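Local coordinates for nitrogenase iron-molybdenum cofactor biosynthesis protein NifB (Methanothermobacter thermautotrophicus, PDB 7JMA) that probably catalyses radical-SAM-dependent carbide insertion while coupling two [4Fe-4S] clusters into the [8Fe-9S-C] precursor of the nitrogenase cofactor, at residues A[39-44]-A[153-158]; A[115-120]-A[137-142]; A[28-33]-A[69-74]. All blocks are in the same frame, centred on the assembly; numbering follows the deposited sequence.

The three contacts sample two sheets of one radical SAM fold. Contacts 2 and 3 both reach the six-stranded parallel sheet, their centres about 19 Å apart: contact 3 packs helix 65-76 on its edge strand 29-31, and contact 2 pairs strands 113-118 and 137-141 within it. Contact 1 belongs to a three-stranded antiparallel sheet, its centre about 16 Å from that of contact 2 and joined to it by a probable hydrogen bond from Asn-119 ND2 to Asn-39 OD1. Along the chain contact 3 closes before contact 2 opens, and the segments of contact 1 alternate with those of contact 3 and bracket contact 2. Ligands of two different clusters, Cys-42 and Cys-115, come from these two touching contacts.

Contact 1. Residues A[39-44]-A[153-158]; sequences NIHCKF and IYSFVV
Asn-39 and Val-158 open a run of backbone hydrogen bonds between 39-44 and 153-158, with Val-158 N 2.8 Å from Asn-39 O. His-41 uses both of its backbone polar atoms: its N lies 2.9 Å from Phe-156 O in an almost straight bond, and its O receives Ser-155 N. Lys-43 N closes the series on Ile-153 O at 2.9 Å. One water extends each end, joining Asn-39 ND2 to Val-158 O and Lys-43 NZ to Tyr-154 O; Asn-39 OD1 is hydrogen-bonded to Asn-119 ND2.

Among the side chains, a single direct hydrogen bond crosses. His-41 ND1 meets Ser-155 OG at 2.9 Å, with the hydroxyl at the edge of the imidazole and in its plane. With CG anti to the backbone N (chi1 -172°), the imidazole is carried alongside this serine, while His-41 CB stays over one face of the Phe-156 ring, 3.8 Å from its centroid in a CH-pi contact. The two rings are nearly parallel but slid apart. With an alanine at His-41, Ser-155 OG would probably lose its side-chain partner and be set free to turn.

Strand 40-42 is an edge strand of a three-stranded antiparallel sheet, and it carries the second cysteine of the CX3CX2C motif of radical SAM enzymes: Cys-42, like Cys-38 and Cys-45, binds a [4Fe-4S] cluster that this apo model lacks.

Apolar contacts gather on the face of Ile-40, Cys-42, Tyr-154 and Val-157. Cys-42 SG touches Ile-153 CG2 at 3.7 Å and approaches the Tyr-154 ring obliquely, as a sulfur-aromatic contact. Ile-40 splits its branches: CD1 reaches Tyr-154 CE2 at 3.7 Å, whereas CG2 lies beside Val-157 CG2 at 3.6 Å.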
loop_
_atom_site.group_PDB
_atom_site.type_symbol
_atom_site.label_atom_id
_atom_site.label_comp_id
_atom_site.label_asym_id
_atom_site.label_seq_id
_atom_site.Cartn_x
_atom_site.Cartn_y
_atom_site.Cartn_z
ATOM N N ASN A 39 1.463 5.140 -10.644
ATOM C CA ASN A 39 2.210 4.445 -11.689
ATOM C C ASN A 39 1.525 3.170 -12.174
ATOM O O ASN A 39 2.108 2.424 -12.967
ATOM C CB ASN A 39 3.637 4.137 -11.225
ATOM C CG ASN A 39 3.689 3.530 -9.840
ATOM O OD1 ASN A 39 2.653 3.225 -9.243
ATOM N ND2 ASN A 39 4.909 3.331 -9.322
ATOM N N ILE A 40 0.315 2.886 -11.716
ATOM C CA ILE A 40 -0.429 1.726 -12.192
ATOM C C ILE A 40 -1.865 2.171 -12.400
ATOM O O ILE A 40 -2.311 3.177 -11.850
ATOM C CB ILE A 40 -0.387 0.525 -11.220
ATOM C CG1 ILE A 40 -1.275 0.798 -10.000
ATOM C CG2 ILE A 40 1.077 0.173 -10.838
ATOM C CD1 ILE A 40 -1.269 -0.361 -8.963
ATOM N N HIS A 41 -2.600 1.411 -13.200
ATOM C CA HIS A 41 -4.043 1.585 -13.235
ATOM C C HIS A 41 -4.697 0.297 -12.772
ATOM O O HIS A 41 -4.687 -0.711 -13.491
ATOM C CB HIS A 41 -4.574 1.992 -14.606
ATOM C CG HIS A 41 -6.025 2.349 -14.550
ATOM N ND1 HIS A 41 -7.017 1.501 -14.993
ATOM C CD2 HIS A 41 -6.656 3.407 -13.987
ATOM C CE1 HIS A 41 -8.197 2.040 -14.741
ATOM N NE2 HIS A 41 -8.006 3.199 -14.133
ATOM N N CYS A 42 -5.219 0.333 -11.549
ATOM C CA CYS A 42 -6.054 -0.717 -10.999
ATOM C C CYS A 42 -7.512 -0.434 -11.343
ATOM O O CYS A 42 -7.974 0.708 -11.260
ATOM C CB CYS A 42 -5.872 -0.793 -9.479
ATOM S SG CYS A 42 -6.695 -2.192 -8.682
ATOM N N LYS A 43 -8.224 -1.477 -11.767
ATOM C CA LYS A 43 -9.630 -1.317 -12.127
ATOM C C LYS A 43 -10.545 -1.126 -10.922
ATOM O O LYS A 43 -11.703 -0.741 -11.108
ATOM C CB LYS A 43 -10.095 -2.533 -12.926
ATOM C CG LYS A 43 -9.180 -2.861 -14.102
ATOM C CD LYS A 43 -9.760 -3.984 -14.944
ATOM C CE LYS A 43 -9.022 -4.116 -16.254
ATOM N NZ LYS A 43 -9.484 -5.309 -17.015
ATOM N N PHE A 44 -10.061 -1.373 -9.708
ATOM C CA PHE A 44 -10.918 -1.434 -8.522
ATOM C C PHE A 44 -10.591 -0.337 -7.512
ATOM O O PHE A 44 -9.495 0.227 -7.527
ATOM C CB PHE A 44 -10.789 -2.814 -7.862
ATOM C CG PHE A 44 -11.319 -3.947 -8.717
ATOM C CD1 PHE A 44 -10.502 -4.582 -9.638
ATOM C CD2 PHE A 44 -12.633 -4.372 -8.602
ATOM C CE1 PHE A 44 -10.989 -5.613 -10.428
ATOM C CE2 PHE A 44 -13.118 -5.408 -9.376
ATOM C CZ PHE A 44 -12.303 -6.023 -10.297
ATOM N N ILE A 153 -7.311 -7.641 -12.647
ATOM C CA ILE A 153 -7.393 -6.547 -11.698
ATOM C C ILE A 153 -6.647 -5.301 -12.173
ATOM O O ILE A 153 -7.066 -4.182 -11.856
ATOM C CB ILE A 153 -6.851 -7.030 -10.328
ATOM C CG1 ILE A 153 -7.747 -8.138 -9.762
ATOM C CG2 ILE A 153 -6.719 -5.880 -9.333
ATOM C CD1 ILE A 153 -7.153 -8.865 -8.540
ATOM N N TYR A 154 -5.559 -5.452 -12.926
ATOM C CA TYR A 154 -4.741 -4.325 -13.342
ATOM C C TYR A 154 -4.782 -4.208 -14.855
ATOM O O TYR A 154 -4.614 -5.206 -15.565
ATOM C CB TYR A 154 -3.305 -4.482 -12.864
ATOM C CG TYR A 154 -3.225 -4.592 -11.367
ATOM C CD1 TYR A 154 -3.203 -5.831 -10.758
ATOM C CD2 TYR A 154 -3.206 -3.454 -10.557
ATOM C CE1 TYR A 154 -3.141 -5.960 -9.385
ATOM C CE2 TYR A 154 -3.138 -3.572 -9.161
ATOM C CZ TYR A 154 -3.114 -4.832 -8.589
ATOM O OH TYR A 154 -3.056 -4.986 -7.218
ATOM N N SER A 155 -4.993 -2.994 -15.343
ATOM C CA SER A 155 -5.029 -2.835 -16.793
ATOM C C SER A 155 -3.657 -2.488 -17.360
ATOM O O SER A 155 -3.275 -3.019 -18.408
ATOM C CB SER A 155 -6.071 -1.791 -17.199
ATOM O OG SER A 155 -5.809 -0.550 -16.589
ATOM N N PHE A 156 -2.891 -1.630 -16.689
ATOM C CA PHE A 156 -1.525 -1.382 -17.129
ATOM C C PHE A 156 -0.679 -0.900 -15.957
ATOM O O PHE A 156 -1.182 -0.510 -14.897
ATOM C CB PHE A 156 -1.475 -0.386 -18.310
ATOM C CG PHE A 156 -1.911 1.019 -17.970
ATOM C CD1 PHE A 156 -3.213 1.424 -18.211
ATOM C CD2 PHE A 156 -1.006 1.945 -17.437
ATOM C CE1 PHE A 156 -3.624 2.725 -17.935
ATOM C CE2 PHE A 156 -1.416 3.238 -17.141
ATOM C CZ PHE A 156 -2.730 3.624 -17.399
ATOM N N VAL A 157 0.627 -0.920 -16.183
ATOM C CA VAL A 157 1.631 -0.551 -15.202
ATOM C C VAL A 157 2.712 0.229 -15.926
ATOM O O VAL A 157 3.069 -0.100 -17.061
ATOM C CB VAL A 157 2.180 -1.821 -14.518
ATOM C CG1 VAL A 157 3.566 -1.618 -13.997
ATOM C CG2 VAL A 157 1.197 -2.286 -13.431
ATOM N N VAL A 158 3.191 1.304 -15.304
ATOM C CA VAL A 158 4.248 2.127 -15.878
ATOM C C VAL A 158 5.468 1.950 -14.996
ATOM O O VAL A 158 5.445 2.318 -13.819
ATOM C CB VAL A 158 3.846 3.607 -15.960
ATOM C CG1 VAL A 158 4.958 4.412 -16.646
ATOM C CG2 VAL A 158 2.531 3.722 -16.727
HETATM O O HOH W 1 6.933 3.371 -11.714
HETATM O O HOH W 2 -6.661 -6.026 -16.877
#

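Contact 2. Residues A[115-120]-A[137-142]; sequences CMSTNG and TVTVTV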
loop_
_atom_site.group_PDB
_atom_site.type_symbol
_atom_site.label_atom_id
_atom_site.label_comp_id
_atom_site.label_asym_id
_atom_site.label_seq_id
_atom_site.Cartn_x
_atom_site.Cartn_y
_atom_site.Cartn_z
ATOM N N CYS A 115 4.717 6.729 8.291
ATOM C CA CYS A 115 4.180 5.605 7.542
ATOM C C CYS A 115 3.845 6.037 6.125
ATOM O O CYS A 115 3.758 7.225 5.813
ATOM C CB CYS A 115 2.945 5.009 8.215
ATOM S SG CYS A 115 1.570 6.136 8.325
ATOM N N MET A 116 3.651 5.046 5.264
ATOM C CA MET A 116 3.196 5.348 3.923
ATOM C C MET A 116 2.515 4.116 3.349
ATOM O O MET A 116 2.719 2.992 3.809
ATOM C CB MET A 116 4.356 5.811 3.039
ATOM C CG MET A 116 5.368 4.768 2.699
ATOM S SD MET A 116 6.250 5.290 1.195
ATOM C CE MET A 116 7.174 6.680 1.825
ATOM N N SER A 117 1.687 4.352 2.341
ATOM C CA SER A 117 1.030 3.275 1.627
ATOM C C SER A 117 1.499 3.321 0.187
ATOM O O SER A 117 1.790 4.397 -0.343
ATOM C CB SER A 117 -0.506 3.379 1.698
ATOM O OG SER A 117 -0.948 3.468 3.043
ATOM N N THR A 118 1.589 2.142 -0.431
ATOM C CA THR A 118 2.054 2.071 -1.809
ATOM C C THR A 118 1.505 0.800 -2.451
ATOM O O THR A 118 1.175 -0.166 -1.759
ATOM C CB THR A 118 3.585 2.095 -1.855
ATOM O OG1 THR A 118 4.025 1.944 -3.202
ATOM C CG2 THR A 118 4.159 0.915 -1.035
ATOM N N ASN A 119 1.408 0.810 -3.790
ATOM C CA ASN A 119 1.186 -0.458 -4.470
ATOM C C ASN A 119 2.445 -1.338 -4.491
ATOM O O ASN A 119 2.365 -2.505 -4.895
ATOM C CB ASN A 119 0.647 -0.195 -5.883
ATOM C CG ASN A 119 1.561 0.687 -6.705
ATOM O OD1 ASN A 119 2.764 0.436 -6.778
ATOM N ND2 ASN A 119 0.978 1.689 -7.403
ATOM N N GLY A 120 3.602 -0.814 -4.081
ATOM C CA GLY A 120 4.821 -1.604 -4.044
ATOM C C GLY A 120 5.622 -1.693 -5.332
ATOM O O GLY A 120 6.718 -2.273 -5.322
ATOM N N THR A 137 6.527 2.130 9.106
ATOM C CA THR A 137 5.501 1.203 8.657
ATOM C C THR A 137 5.136 1.525 7.219
ATOM O O THR A 137 5.017 2.693 6.858
ATOM C CB THR A 137 4.251 1.308 9.542
ATOM O OG1 THR A 137 4.619 1.121 10.918
ATOM C CG2 THR A 137 3.202 0.262 9.136
ATOM N N VAL A 138 4.982 0.488 6.397
ATOM C CA VAL A 138 4.520 0.648 5.028
ATOM C C VAL A 138 3.360 -0.308 4.815
ATOM O O VAL A 138 3.440 -1.482 5.204
ATOM C CB VAL A 138 5.631 0.375 4.000
ATOM C CG1 VAL A 138 5.045 0.415 2.566
ATOM C CG2 VAL A 138 6.774 1.362 4.148
ATOM N N THR A 139 2.291 0.204 4.220
ATOM C CA THR A 139 1.140 -0.593 3.831
ATOM C C THR A 139 1.232 -0.833 2.329
ATOM O O THR A 139 1.309 0.124 1.552
ATOM C CB THR A 139 -0.158 0.110 4.210
ATOM O OG1 THR A 139 -0.179 0.329 5.624
ATOM C CG2 THR A 139 -1.360 -0.730 3.819
ATOM N N VAL A 140 1.256 -2.102 1.929
ATOM C CA VAL A 140 1.388 -2.504 0.527
ATOM C C VAL A 140 0.072 -3.139 0.101
ATOM O O VAL A 140 -0.456 -4.004 0.804
ATOM C CB VAL A 140 2.553 -3.495 0.339
ATOM C CG1 VAL A 140 2.703 -3.835 -1.157
ATOM C CG2 VAL A 140 3.866 -2.927 0.903
ATOM N N THR A 141 -0.485 -2.701 -1.033
ATOM C CA THR A 141 -1.753 -3.246 -1.485
ATOM C C THR A 141 -1.463 -4.410 -2.421
ATOM O O THR A 141 -0.884 -4.221 -3.499
ATOM C CB THR A 141 -2.587 -2.162 -2.160
ATOM O OG1 THR A 141 -2.916 -1.178 -1.166
ATOM C CG2 THR A 141 -3.886 -2.758 -2.711
ATOM N N VAL A 142 -1.848 -5.610 -1.998
ATOM C CA VAL A 142 -1.597 -6.839 -2.737
ATOM C C VAL A 142 -2.945 -7.497 -2.957
ATOM O O VAL A 142 -3.561 -7.997 -2.008
ATOM C CB VAL A 142 -0.659 -7.805 -2.000
ATOM C CG1 VAL A 142 -0.467 -9.048 -2.874
ATOM C CG2 VAL A 142 0.690 -7.162 -1.658
HETATM O O HOH W 3 1.187 2.450 6.732
#
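Val-138 packs against Met-116 and Thr-118 of the neighbouring strand, and tracing it outward explains one face of this parallel pair. Its CB stands 3.9 Å from Met-116 O. CG1, placed anti to the backbone N (chi1 174°), approaches the same oxygen and also touches Thr-118 CG2 at 3.7 Å, the two side chains crossing at a slant. CG2 turns the other way and lies 4.0 Å from Met-116 CG, where the methionine runs alongside the valine and points the same way. The two methyls thus bridge Met-116 and Thr-118, which are two residues apart on one strand.

The backbones exchange four hydrogen bonds. Thr-139 carries two of these: its N donates to Met-116 O, and its O receives Thr-118 N at 2.8 Å. Met-116 N on Thr-137 O and Thr-141 N on Thr-118 O complete the set of parallel-strand bonds. A water held by Thr-139 OG1 also gives a weak bond to Met-116 O.

At the strand end Thr-118 OG1 accepts Gly-120 N at 2.9 Å, forming an ST turn, and Asp-91 holds the same hydroxyl. Glycine suits the turn: a beta carbon there would jam against the preceding carbonyl O and crowd Val-140 CG1.

The other face presents Cys-115, Ser-117, Thr-137 and Thr-139. Cys-115 is a ligand of a [4Fe-4S] cluster absent from this apo model, which places one ligand of that cluster on the strand itself. With helix 123-132 linking them, the strands form a beta-alpha-beta unit of the TIM-barrel-like radical SAM core.

Contact 3. Residues A[28-33]-A[69-74]; sequences GRVHVP and IKHVEK
No hydrogen bond crosses between Val-30 and Val-32 on one side and His-71 and Val-72 on the other; the shortest sound polar bond within the segments is that of the helix itself, Lys-74 N to Lys-70 O at 2.9 Å. The contact across is apolar and small, burying 162 Å² in all, and it rests on four side chains.

Val-30 and Val-32 both turn toward the helix, while His-31 between them points away, as alternation along an extended chain requires. Each valine makes its contacts through CG1, though the two are rotated differently. Val-30 CG1 reaches the His-71 imidazole, 4.0 Å from CD2 and equally far from NE2, and meets the ring obliquely. In Val-30 this methyl lies opposite the backbone N across the CA–CB bond (chi1 -168°), which brings it forward to the ring, with Val-72 CG2 a looser neighbour at 4.4 Å.

Val-32 works the other way round. Its CG1 packs most closely on Val-72 CG2, at 4.0 Å, where the two side chains cross at about a right angle, and touches His-71 CD2 more distantly at 4.3 Å. Each valine thus meets both helix residues, and neither is tied to one partner. All the distances are van der Waals in scale.

Strand 29-31 is an edge strand of the parallel sheet, bonded through its backbone to strand 83-86, whose Ile-84 touches Val-72. Helix 65-76 packs against one face of the sheet at this edge, adding Ala-68 and Val-75 beside the valines, and Phe-101 of helix 96-108 also touches Val-32.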
loop_
_atom_site.group_PDB
_atom_site.type_symbol
_atom_site.label_atom_id
_atom_site.label_comp_id
_atom_site.label_asym_id
_atom_site.label_seq_id
_atom_site.Cartn_x
_atom_site.Cartn_y
_atom_site.Cartn_z
ATOM N N GLY A 28 -5.206 10.630 15.847
ATOM C CA GLY A 28 -3.844 11.088 16.063
ATOM C C GLY A 28 -2.893 10.847 14.898
ATOM O O GLY A 28 -1.667 10.851 15.062
ATOM N N ARG A 29 -3.458 10.642 13.711
ATOM C CA ARG A 29 -2.693 10.365 12.501
ATOM C C ARG A 29 -2.987 11.436 11.462
ATOM O O ARG A 29 -4.154 11.691 11.146
ATOM C CB ARG A 29 -3.036 8.981 11.943
ATOM N N VAL A 30 -1.935 12.060 10.934
ATOM C CA VAL A 30 -2.045 13.060 9.876
ATOM C C VAL A 30 -1.506 12.470 8.581
ATOM O O VAL A 30 -0.350 12.035 8.529
ATOM C CB VAL A 30 -1.277 14.344 10.222
ATOM C CG1 VAL A 30 -1.657 15.456 9.259
ATOM C CG2 VAL A 30 -1.566 14.751 11.643
ATOM N N HIS A 31 -2.320 12.493 7.531
ATOM C CA HIS A 31 -1.870 12.142 6.191
ATOM C C HIS A 31 -1.846 13.402 5.341
ATOM O O HIS A 31 -2.807 14.176 5.353
ATOM C CB HIS A 31 -2.776 11.081 5.561
ATOM C CG HIS A 31 -2.576 9.711 6.132
ATOM N ND1 HIS A 31 -3.172 9.298 7.306
ATOM C CD2 HIS A 31 -1.839 8.663 5.695
ATOM C CE1 HIS A 31 -2.813 8.054 7.564
ATOM N NE2 HIS A 31 -2.006 7.645 6.602
ATOM N N VAL A 32 -0.751 13.624 4.631
ATOM C CA VAL A 32 -0.579 14.816 3.800
ATOM C C VAL A 32 -0.713 14.416 2.335
ATOM O O VAL A 32 -0.103 13.425 1.920
ATOM C CB VAL A 32 0.772 15.506 4.055
ATOM C CG1 VAL A 32 0.789 16.082 5.475
ATOM C CG2 VAL A 32 1.923 14.545 3.855
ATOM N N PRO A 33 -1.493 15.176 1.514
ATOM C CA PRO A 33 -1.674 14.819 0.096
ATOM C C PRO A 33 -0.613 15.432 -0.803
ATOM O O PRO A 33 -0.823 16.498 -1.390
ATOM C CB PRO A 33 -3.061 15.389 -0.226
ATOM C CG PRO A 33 -3.151 16.626 0.632
ATOM C CD PRO A 33 -2.329 16.323 1.907
ATOM N N ILE A 69 4.751 20.110 5.764
ATOM C CA ILE A 69 5.440 20.287 7.047
ATOM C C ILE A 69 4.722 21.328 7.901
ATOM O O ILE A 69 4.459 21.110 9.093
ATOM C CB ILE A 69 6.911 20.678 6.817
ATOM C CG1 ILE A 69 7.681 19.541 6.147
ATOM C CG2 ILE A 69 7.566 21.101 8.141
ATOM C CD1 ILE A 69 7.918 18.339 7.038
ATOM N N LYS A 70 4.410 22.485 7.309
ATOM C CA LYS A 70 3.734 23.540 8.060
ATOM C C LYS A 70 2.363 23.079 8.532
ATOM O O LYS A 70 1.936 23.411 9.644
ATOM C CB LYS A 70 3.612 24.797 7.200
ATOM N N HIS A 71 1.663 22.310 7.697
ATOM C CA HIS A 71 0.384 21.735 8.098
ATOM C C HIS A 71 0.541 20.838 9.324
ATOM O O HIS A 71 -0.227 20.951 10.287
ATOM C CB HIS A 71 -0.221 20.961 6.921
ATOM C CG HIS A 71 -1.502 20.254 7.246
ATOM N ND1 HIS A 71 -2.688 20.923 7.462
ATOM C CD2 HIS A 71 -1.781 18.936 7.385
ATOM C CE1 HIS A 71 -3.644 20.047 7.724
ATOM N NE2 HIS A 71 -3.120 18.834 7.686
ATOM N N VAL A 72 1.533 19.938 9.309
ATOM C CA VAL A 72 1.718 19.037 10.445
ATOM C C VAL A 72 2.011 19.828 11.717
ATOM O O VAL A 72 1.464 19.537 12.788
ATOM C CB VAL A 72 2.829 18.012 10.160
ATOM C CG1 VAL A 72 3.151 17.233 11.421
ATOM C CG2 VAL A 72 2.406 17.059 9.056
ATOM N N GLU A 73 2.877 20.841 11.622
ATOM C CA GLU A 73 3.236 21.619 12.807
ATOM C C GLU A 73 2.042 22.400 13.339
ATOM O O GLU A 73 1.886 22.554 14.556
ATOM C CB GLU A 73 4.393 22.568 12.488
ATOM N N LYS A 74 1.190 22.910 12.449
ATOM C CA LYS A 74 -0.009 23.589 12.924
ATOM C C LYS A 74 -0.976 22.595 13.557
ATOM O O LYS A 74 -1.556 22.874 14.614
ATOM C CB LYS A 74 -0.672 24.365 11.784
#